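Local coordinates for protein fasciclin-1 (Drosophila melanogaster, PDB 1O70) that serves as a neural cell adhesion molecule of insects, represented here by its third and fourth FAS1 domains, at residues A[23-26]-A[27-31]; A[37-40]-A[41-45]; A[241-244]-A[245-248]. All coordinates share one frame; numbering follows the deposited sequence.

Overall arrangement
Contacts 1 and 2 belong to the third FAS1 domain and contact 3 to the fourth. Along the chain they come in series: contact 1 on helix 21-33, contact 2 on the next helix, 37-43, and contact 3 at the start of helix 244-253. The first two have centres about 14 Å apart and touch through Ile31, whose CD1 lies 3.7 Å from CG1 of Val38. Contact 3 is separate, its centre about 31 Å from that of contact 1 and about 28 Å from that of contact 2. Each domain has its own seven-stranded mixed sheet with the same strand order, so contacts 1 and 2 lie within helices of one domain and contact 3 at a loop-to-helix junction of the other, both built on one plan.

Contact 1: residues A[23-26]-A[27-31]; sequences ALRK and FYEVI. With SO4 (sulfate ion), chain D.
Arg25 and Glu29 stand one turn apart on helix 21-33 of the third FAS1 domain and form an i to i+4 salt bridge, with NH1 3.1 Å from Glu29 OE2. This is the looser, more solvent-facing side: the N-H points poorly at the oxygen and the bond is weak, although the guanidinium and carboxylate planes are only 17° apart. A sulfate ion, probably from the crystallisation liquor, sits in plane at the guanidinium edge. Arg25 NH2 donates to its O1 at 2.9 Å, while NH1 and NH2 both make weak bonds to O4. Lys26, which also lies on Trp58, has CG anti to the backbone N (chi1 180°) and bends at chi2, which carries NZ to 3.2 Å from sulfate O3. A leucine in place of Lys26 would remove that ammonium group and is likely to leave sulfate O3 without this mate. Between the two sides, Leu24 and Tyr28 lie alongside each other, CD2 4.1 Å from CE1. The packed side belongs to Phe27 and Val30, buried against Leu77 of helix 70-79. The i to i+4 backbone bonds of the helix hold the two sides together; in one of them Val30 N reaches Lys26 O at 2.8 Å.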
# COMPACT_ATOMS: atom_id res chain seq x y z
N ALA A 23 21.46 -2.03 -13.46
CA ALA A 23 20.20 -1.45 -13.04
C ALA A 23 19.89 -0.09 -13.65
O ALA A 23 18.86 0.10 -14.28
CB ALA A 23 20.13 -1.35 -11.52
N LEU A 24 20.78 0.87 -13.44
CA LEU A 24 20.56 2.21 -13.97
C LEU A 24 20.36 2.30 -15.48
O LEU A 24 19.49 3.03 -15.95
CB LEU A 24 21.68 3.15 -13.54
CG LEU A 24 21.37 3.98 -12.30
CD1 LEU A 24 22.49 4.99 -12.11
CD2 LEU A 24 20.03 4.71 -12.46
N ARG A 25 21.16 1.56 -16.25
CA ARG A 25 20.99 1.63 -17.69
C ARG A 25 19.64 1.06 -18.08
O ARG A 25 19.00 1.54 -19.02
CB ARG A 25 22.10 0.86 -18.42
CG ARG A 25 22.02 -0.62 -18.22
CD ARG A 25 22.43 -1.38 -19.46
NE ARG A 25 22.28 -2.81 -19.22
CZ ARG A 25 21.14 -3.48 -19.32
NH1 ARG A 25 20.02 -2.85 -19.68
NH2 ARG A 25 21.10 -4.77 -19.03
N LYS A 26 19.22 0.02 -17.36
CA LYS A 26 17.94 -0.63 -17.62
C LYS A 26 16.80 0.34 -17.29
O LYS A 26 15.82 0.44 -18.03
CB LYS A 26 17.81 -1.89 -16.77
CG LYS A 26 16.51 -2.64 -16.96
CD LYS A 26 16.39 -3.17 -18.38
CE LYS A 26 15.09 -3.92 -18.58
NZ LYS A 26 15.02 -4.55 -19.93
N PHE A 27 16.95 1.05 -16.17
CA PHE A 27 15.94 2.01 -15.75
C PHE A 27 15.75 3.01 -16.89
O PHE A 27 14.62 3.31 -17.28
CB PHE A 27 16.37 2.73 -14.47
CG PHE A 27 15.31 3.67 -13.91
CD1 PHE A 27 14.24 3.18 -13.17
CD2 PHE A 27 15.39 5.04 -14.13
CE1 PHE A 27 13.26 4.05 -12.65
CE2 PHE A 27 14.42 5.92 -13.62
CZ PHE A 27 13.36 5.42 -12.88
N TYR A 28 16.86 3.51 -17.44
CA TYR A 28 16.76 4.48 -18.52
C TYR A 28 16.25 3.85 -19.81
O TYR A 28 15.56 4.50 -20.60
CB TYR A 28 18.12 5.15 -18.74
CG TYR A 28 18.54 6.02 -17.59
CD1 TYR A 28 19.85 5.97 -17.09
CD2 TYR A 28 17.63 6.90 -16.98
CE1 TYR A 28 20.25 6.76 -16.03
CE2 TYR A 28 18.03 7.70 -15.91
CZ TYR A 28 19.35 7.63 -15.44
OH TYR A 28 19.78 8.43 -14.40
N GLU A 29 16.58 2.58 -20.04
CA GLU A 29 16.08 1.92 -21.23
C GLU A 29 14.56 1.87 -21.13
O GLU A 29 13.86 2.16 -22.09
CB GLU A 29 16.66 0.52 -21.35
CG GLU A 29 17.93 0.48 -22.17
CD GLU A 29 18.54 -0.89 -22.18
OE1 GLU A 29 17.77 -1.88 -22.27
OE2 GLU A 29 19.79 -0.98 -22.11
N VAL A 30 14.05 1.50 -19.95
CA VAL A 30 12.61 1.45 -19.76
C VAL A 30 12.01 2.83 -20.03
O VAL A 30 10.95 2.94 -20.64
CB VAL A 30 12.23 0.99 -18.34
CG1 VAL A 30 10.72 1.13 -18.13
CG2 VAL A 30 12.63 -0.47 -18.14
N ILE A 31 12.69 3.88 -19.59
CA ILE A 31 12.17 5.22 -19.83
C ILE A 31 12.09 5.52 -21.34
O ILE A 31 11.16 6.18 -21.80
CB ILE A 31 13.02 6.31 -19.14
CG1 ILE A 31 12.93 6.15 -17.62
CG2 ILE A 31 12.52 7.69 -19.52
CD1 ILE A 31 13.76 7.17 -16.84
S SO4 D . 18.47 -6.52 -19.72
O1 SO4 D . 18.60 -6.14 -18.29
O2 SO4 D . 19.39 -7.62 -20.03
O3 SO4 D . 17.08 -6.94 -19.98
O4 SO4 D . 18.78 -5.35 -20.57

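Contact 2: residues A[37-40]-A[41-45]; sequences AVLD and DINSL
Leu39, Asp40 and Asp41 carry most of this contact within helix 37-43, a short helix of the third FAS1 domain, and each meets the turn beside it differently. The Leu39 and Asn43 side chains, one turn apart, cross at a slant; chi1 -164° and chi2 -80° of Leu39 together bring CD1 toward the amide, but at this resolution the very close approach to ND2 is doubtful. The backbones of the pair are joined more plainly, Asn43 N to Leu39 O at 3.1 Å. Asp41 holds the preceding turn through a weak bond from its N to Ala37 O, 3.3 Å long. Its carboxylate folds back over the same carbonyl, OD2 lying 3.5 Å from Ala37 O; both are acceptors, so no bond joins them. Asp40 meets Ser44 through its backbone, its O lying 3.4 Å from Ser44 CB. The carboxylates of Asp40 and Asp41 stay well apart, which probably limits their mutual repulsion. On the buried side Val38 CG1 packs on Ile42 CD1 at 3.9 Å, and both residues rest on Ile81 of strand 81-82. Ser44 OG turns back and donates to Asp41 O at 3.2 Å.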
# COMPACT_ATOMS: atom_id res chain seq x y z
N ALA A 37 9.09 11.39 -21.48
CA ALA A 37 8.53 12.48 -20.69
C ALA A 37 9.03 12.35 -19.26
O ALA A 37 9.20 13.34 -18.54
CB ALA A 37 7.00 12.41 -20.71
N VAL A 38 9.26 11.11 -18.85
CA VAL A 38 9.76 10.82 -17.52
C VAL A 38 11.09 11.54 -17.31
O VAL A 38 11.31 12.19 -16.29
CB VAL A 38 9.95 9.31 -17.33
CG1 VAL A 38 10.64 9.03 -16.01
CG2 VAL A 38 8.60 8.60 -17.41
N LEU A 39 11.98 11.42 -18.29
CA LEU A 39 13.29 12.04 -18.21
C LEU A 39 13.18 13.55 -18.02
O LEU A 39 14.02 14.16 -17.36
CB LEU A 39 14.11 11.69 -19.47
CG LEU A 39 15.64 11.88 -19.54
CD1 LEU A 39 15.98 13.33 -19.81
CD2 LEU A 39 16.29 11.39 -18.26
N ASP A 40 12.14 14.16 -18.58
CA ASP A 40 11.96 15.60 -18.45
C ASP A 40 11.68 16.02 -17.02
O ASP A 40 12.26 16.98 -16.51
CB ASP A 40 10.83 16.10 -19.36
CG ASP A 40 11.21 16.08 -20.83
OD1 ASP A 40 12.37 16.47 -21.14
OD2 ASP A 40 10.35 15.70 -21.66
N ASP A 41 10.77 15.30 -16.37
CA ASP A 41 10.41 15.59 -14.99
C ASP A 41 11.59 15.39 -14.05
O ASP A 41 11.79 16.16 -13.11
CB ASP A 41 9.23 14.72 -14.56
CG ASP A 41 7.96 15.06 -15.31
OD1 ASP A 41 7.65 16.27 -15.46
OD2 ASP A 41 7.26 14.12 -15.76
N ILE A 42 12.36 14.34 -14.31
CA ILE A 42 13.52 14.03 -13.49
C ILE A 42 14.51 15.18 -13.53
O ILE A 42 14.98 15.65 -12.49
CB ILE A 42 14.23 12.75 -13.98
CG1 ILE A 42 13.30 11.55 -13.82
CG2 ILE A 42 15.54 12.55 -13.22
CD1 ILE A 42 13.92 10.21 -14.19
N ASN A 43 14.84 15.65 -14.74
CA ASN A 43 15.78 16.74 -14.89
C ASN A 43 15.23 18.10 -14.49
O ASN A 43 15.98 19.07 -14.40
CB ASN A 43 16.31 16.79 -16.33
CG ASN A 43 17.21 15.61 -16.65
OD1 ASN A 43 17.95 15.13 -15.78
ND2 ASN A 43 17.17 15.15 -17.89
N SER A 44 13.93 18.19 -14.23
CA SER A 44 13.37 19.47 -13.83
C SER A 44 13.26 19.55 -12.32
O SER A 44 12.58 20.42 -11.79
CB SER A 44 12.00 19.69 -14.46
OG SER A 44 10.98 19.22 -13.60
N LEU A 45 13.92 18.63 -11.61
CA LEU A 45 13.86 18.62 -10.15
C LEU A 45 15.15 19.15 -9.54
O LEU A 45 16.25 18.84 -10.00
CB LEU A 45 13.59 17.20 -9.64
CG LEU A 45 12.21 16.60 -9.91
CD1 LEU A 45 12.22 15.10 -9.65
CD2 LEU A 45 11.18 17.30 -9.05

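Contact 3: residues A[241-244]-A[245-248]; sequences EYTM and KDLV
Thr243 and Asp246 grip each other across the start of helix 244-253, each side chain bonded to the other's backbone N. Thr243 has OG1 placed between its backbone N and carbonyl carbon (chi1 66°), which turns the hydroxyl to the first helical turn, where it accepts a weak bond from Asp246 N at 3.1 Å. Asp246 answers with CG anti to its carbonyl carbon (chi1 -68°), bringing the carboxylate back over the threonine. There OD2 takes the N-H of Thr243 at 2.9 Å in a nearly straight bond, although the donor comes from above the carboxylate plane and not within it. Thr243 O is held twice: by Leu247 N at 3.1 Å, and by Asp246 N, which stands above the carbonyl plane. Side chains thus supply partners for the N-H groups of Thr243 and Asp246, the latter weakly, beside the backbone bonds.

On the buried side, Leu247 lodges between two residues of 241-244. Its CD2 meets Tyr242 CB at 3.6 Å, the side chains crossing at about a right angle. Its CD1 meets SD of Met244 at 3.7 Å, where the methionine passes obliquely across the leucine. Met244 and Leu247 both pack on Val270 of strand 265-273, and Met244 N also donates to Asp292 OD1, tying the helix start to the sheet of the fourth FAS1 domain. The reciprocal bonding of Thr243, at the N-cap, with Asp246 three residues on is that of a capping box.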
# COMPACT_ATOMS: atom_id res chain seq x y z
N GLU A 241 -12.08 -4.32 -8.77
CA GLU A 241 -11.54 -3.73 -7.56
C GLU A 241 -11.76 -2.24 -7.59
O GLU A 241 -11.77 -1.61 -8.65
CB GLU A 241 -10.04 -4.03 -7.42
CG GLU A 241 -9.23 -3.82 -8.68
CD GLU A 241 -7.82 -4.35 -8.53
OE1 GLU A 241 -6.99 -3.62 -7.95
OE2 GLU A 241 -7.56 -5.49 -8.96
N TYR A 242 -11.96 -1.65 -6.42
CA TYR A 242 -12.21 -0.23 -6.36
C TYR A 242 -11.01 0.55 -5.85
O TYR A 242 -10.50 0.28 -4.76
CB TYR A 242 -13.43 0.03 -5.48
CG TYR A 242 -14.66 -0.69 -5.98
CD1 TYR A 242 -14.84 -2.06 -5.77
CD2 TYR A 242 -15.64 0.00 -6.71
CE1 TYR A 242 -15.96 -2.72 -6.27
CE2 TYR A 242 -16.76 -0.65 -7.21
CZ TYR A 242 -16.91 -2.01 -6.99
OH TYR A 242 -18.02 -2.65 -7.50
N THR A 243 -10.54 1.50 -6.64
CA THR A 243 -9.43 2.31 -6.18
C THR A 243 -10.07 3.42 -5.37
O THR A 243 -11.26 3.71 -5.53
CB THR A 243 -8.61 2.95 -7.34
OG1 THR A 243 -9.42 3.90 -8.05
CG2 THR A 243 -8.12 1.88 -8.29
N MET A 244 -9.29 4.03 -4.50
CA MET A 244 -9.82 5.08 -3.67
C MET A 244 -10.38 6.17 -4.59
O MET A 244 -11.37 6.82 -4.26
CB MET A 244 -8.72 5.61 -2.74
CG MET A 244 -9.21 6.20 -1.44
SD MET A 244 -10.40 5.21 -0.53
CE MET A 244 -9.38 4.14 0.39
N LYS A 245 -9.77 6.34 -5.76
CA LYS A 245 -10.22 7.35 -6.72
C LYS A 245 -11.57 6.95 -7.32
O LYS A 245 -12.32 7.80 -7.80
CB LYS A 245 -9.19 7.52 -7.84
CG LYS A 245 -9.17 8.89 -8.47
CD LYS A 245 -8.03 9.01 -9.46
CE LYS A 245 -7.99 10.39 -10.09
NZ LYS A 245 -6.98 10.48 -11.19
N ASP A 246 -11.87 5.65 -7.31
CA ASP A 246 -13.15 5.18 -7.83
C ASP A 246 -14.24 5.52 -6.82
O ASP A 246 -15.27 6.08 -7.17
CB ASP A 246 -13.17 3.67 -8.06
CG ASP A 246 -12.26 3.22 -9.19
OD1 ASP A 246 -11.98 4.04 -10.11
OD2 ASP A 246 -11.85 2.05 -9.18
N LEU A 247 -13.99 5.19 -5.56
CA LEU A 247 -14.95 5.45 -4.50
C LEU A 247 -15.31 6.93 -4.44
O LEU A 247 -16.46 7.29 -4.19
CB LEU A 247 -14.38 4.99 -3.15
CG LEU A 247 -13.86 3.56 -3.16
CD1 LEU A 247 -13.27 3.22 -1.80
CD2 LEU A 247 -14.99 2.59 -3.51
N VAL A 248 -14.32 7.79 -4.69
CA VAL A 248 -14.54 9.23 -4.68
C VAL A 248 -15.49 9.63 -5.81
O VAL A 248 -16.47 10.34 -5.59
CB VAL A 248 -13.21 10.01 -4.83
CG1 VAL A 248 -13.48 11.50 -5.00
CG2 VAL A 248 -12.33 9.78 -3.62